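Local atomic coordinates of 1,4-dihydroxy-2-naphthoyl-CoA hydrolase (Synechocystis sp., PDB entry 4K00), a protein that hydrolyses 1,4-dihydroxy-2-naphthoyl-CoA to 1,4-dihydroxy-2-naphthoate and free coenzyme A, a step on the cyanobacterial route to phylloquinone. Residues F26-F29 and L30-C33. Numbering follows the deposited sequence.
Sequences FNQF and LQMC
The ring of Phe-29 meets the sulfur of Met-32 at a slant: SD of Met-32 sits 5.2 Å from the centroid of the Phe-29 ring and 54° off its normal, a Met-aromatic contact one helical turn apart. The nearest ring atom is CD1 of Phe-29, 4.2 Å from SD of Met-32. Met-32 reaches it with CG anti to its own carbonyl carbon (chi1 -66°) and the chain extended from there, which also lays its CG 3.3 Å from the carbonyl oxygen of Gln-28. The other flat ring, Phe-26, has CB of Asn-27 over the centre of one face, 3.9 Å above the plane. Along the backbone, the amides of Gln-31, Met-32 and Cys-33 hydrogen-bond to the carbonyl oxygens of Asn-27, Gln-28 and Phe-29, the i to i+4 pattern of an alpha helix; N of Gln-31 lies 3.0 Å from O of Asn-27. Phe-29, Leu-30 and Cys-33 lie against Ile-66 and Ile-98 of the chain's own sheet, while Met-32 touches Asp-17, whose OD1 accepts a hydrogen bond from NE2 of Gln-28. Toward the second subunit, Leu-30 packs on its counterpart and Phe-26 on His-34 there, alongside hydrogen bonds from ND2 of Asn-27 to O of Asn-27 and between OE1 of Gln-31 and OH of Tyr-25 of that subunit. The first turns of helix 26-43 thus serve two surfaces of the hotdog fold: an apolar one seated on the curved sheet, and a mixed one where apolar packing and amide hydrogen bonds together join the subunits.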
ATOM      1  N   PHE A  26       1.997  11.386  -0.417  1.00 19.18           N
ATOM      2  CA  PHE A  26       0.765  12.160  -0.276  1.00 20.14           C
ATOM      3  C   PHE A  26      -0.402  11.251   0.101  1.00 16.58           C
ATOM      4  O   PHE A  26      -1.198  11.578   0.967  1.00 16.50           O
ATOM      5  CB  PHE A  26       0.465  12.941  -1.557  1.00 20.87           C
ATOM      6  CG  PHE A  26      -0.169  12.119  -2.644  1.00 19.44           C
ATOM      7  CD1 PHE A  26       0.596  11.281  -3.440  1.00 20.65           C
ATOM      8  CD2 PHE A  26      -1.533  12.189  -2.872  1.00 19.63           C
ATOM      9  CE1 PHE A  26       0.002  10.521  -4.427  1.00 18.02           C
ATOM     10  CE2 PHE A  26      -2.128  11.433  -3.854  1.00 20.29           C
ATOM     11  CZ  PHE A  26      -1.356  10.595  -4.634  1.00 19.68           C
ATOM     12  N   ASN A  27      -0.466  10.090  -0.540  1.00 16.00           N
ATOM     13  CA  ASN A  27      -1.606   9.187  -0.444  1.00 18.15           C
ATOM     14  C   ASN A  27      -1.670   8.518   0.916  1.00 19.03           C
ATOM     15  O   ASN A  27      -2.735   8.085   1.360  1.00 18.87           O
ATOM     16  CB  ASN A  27      -1.463   8.084  -1.503  1.00 20.32           C
ATOM     17  CG  ASN A  27      -2.788   7.618  -2.038  1.00 22.33           C
ATOM     18  OD1 ASN A  27      -3.800   8.315  -1.924  1.00 24.26           O
ATOM     19  ND2 ASN A  27      -2.792   6.448  -2.643  1.00 15.65           N
ATOM     20  N   GLN A  28      -0.517   8.415   1.570  1.00 17.01           N
ATOM     21  CA  GLN A  28      -0.468   7.843   2.917  1.00 16.80           C
ATOM     22  C   GLN A  28      -1.140   8.732   3.975  1.00 16.00           C
ATOM     23  O   GLN A  28      -1.724   8.212   4.921  1.00 15.51           O
ATOM     24  CB  GLN A  28       0.970   7.484   3.320  1.00 16.74           C
ATOM     25  CG  GLN A  28       1.571   6.344   2.512  1.00 17.88           C
ATOM     26  CD  GLN A  28       0.775   5.066   2.644  1.00 21.01           C
ATOM     27  OE1 GLN A  28       0.250   4.563   1.662  1.00 24.51           O
ATOM     28  NE2 GLN A  28       0.660   4.550   3.861  1.00 19.83           N
ATOM     29  N   PHE A  29      -1.100  10.051   3.812  1.00 17.42           N
ATOM     30  CA  PHE A  29      -1.879  10.927   4.675  1.00 17.47           C
ATOM     31  C   PHE A  29      -3.378  10.617   4.574  1.00 18.01           C
ATOM     32  O   PHE A  29      -4.088  10.615   5.588  1.00 19.10           O
ATOM     33  CB  PHE A  29      -1.628  12.405   4.342  1.00 18.29           C
ATOM     34  CG  PHE A  29      -0.293  12.934   4.819  1.00 17.82           C
ATOM     35  CD1 PHE A  29      -0.022  13.071   6.170  1.00 19.88           C
ATOM     36  CD2 PHE A  29       0.665  13.355   3.908  1.00 19.38           C
ATOM     37  CE1 PHE A  29       1.184  13.594   6.610  1.00 20.17           C
ATOM     38  CE2 PHE A  29       1.877  13.879   4.342  1.00 21.71           C
ATOM     39  CZ  PHE A  29       2.135  14.001   5.693  1.00 19.45           C
ATOM     40  N   LEU A  30      -3.868  10.384   3.356  1.00 17.99           N
ATOM     41  CA  LEU A  30      -5.268  10.015   3.162  1.00 18.55           C
ATOM     42  C   LEU A  30      -5.585   8.674   3.793  1.00 14.80           C
ATOM     43  O   LEU A  30      -6.678   8.495   4.339  1.00 15.72           O
ATOM     44  CB  LEU A  30      -5.643   9.961   1.679  1.00 22.42           C
ATOM     45  CG  LEU A  30      -6.285  11.209   1.089  1.00 32.65           C
ATOM     46  CD1 LEU A  30      -6.591  10.992  -0.386  1.00 35.21           C
ATOM     47  CD2 LEU A  30      -7.540  11.619   1.860  1.00 26.28           C
ATOM     48  N   GLN A  31      -4.643   7.726   3.709  1.00 14.59           N
ATOM     49  CA  GLN A  31      -4.781   6.433   4.392  1.00 15.89           C
ATOM     50  C   GLN A  31      -4.949   6.662   5.903  1.00 15.85           C
ATOM     51  O   GLN A  31      -5.797   6.036   6.544  1.00 15.13           O
ATOM     52  CB  GLN A  31      -3.577   5.526   4.075  1.00 16.74           C
ATOM     53  CG  GLN A  31      -3.526   4.192   4.806  1.00 19.98           C
ATOM     54  CD  GLN A  31      -4.830   3.444   4.741  1.00 19.71           C
ATOM     55  OE1 GLN A  31      -5.543   3.500   3.732  1.00 23.15           O
ATOM     56  NE2 GLN A  31      -5.166   2.743   5.824  1.00 26.65           N
ATOM     57  N   MET A  32      -4.153   7.567   6.468  1.00 14.79           N
ATOM     58  CA  MET A  32      -4.202   7.830   7.908  1.00 16.06           C
ATOM     59  C   MET A  32      -5.554   8.426   8.295  1.00 15.25           C
ATOM     60  O   MET A  32      -6.069   8.164   9.384  1.00 14.78           O
ATOM     61  CB  MET A  32      -3.092   8.790   8.318  1.00 16.88           C
ATOM     62  CG  MET A  32      -1.680   8.245   8.175  1.00 16.12           C
ATOM     63  SD  MET A  32      -0.456   9.546   8.428  1.00 19.30           S
ATOM     64  CE  MET A  32       1.022   8.700   7.867  1.00 19.92           C
ATOM     65  N   CYS A  33      -6.123   9.214   7.396  1.00 16.32           N
ATOM     66  CA  CYS A  33      -7.484   9.747   7.593  1.00 17.53           C
ATOM     67  C   CYS A  33      -8.517   8.629   7.676  1.00 15.11           C
ATOM     68  O   CYS A  33      -9.334   8.600   8.590  1.00 19.85           O
ATOM     69  CB  CYS A  33      -7.850  10.715   6.469  1.00 16.26           C
ATOM     70  SG  CYS A  33      -6.964  12.283   6.556  1.00 18.09           S
TER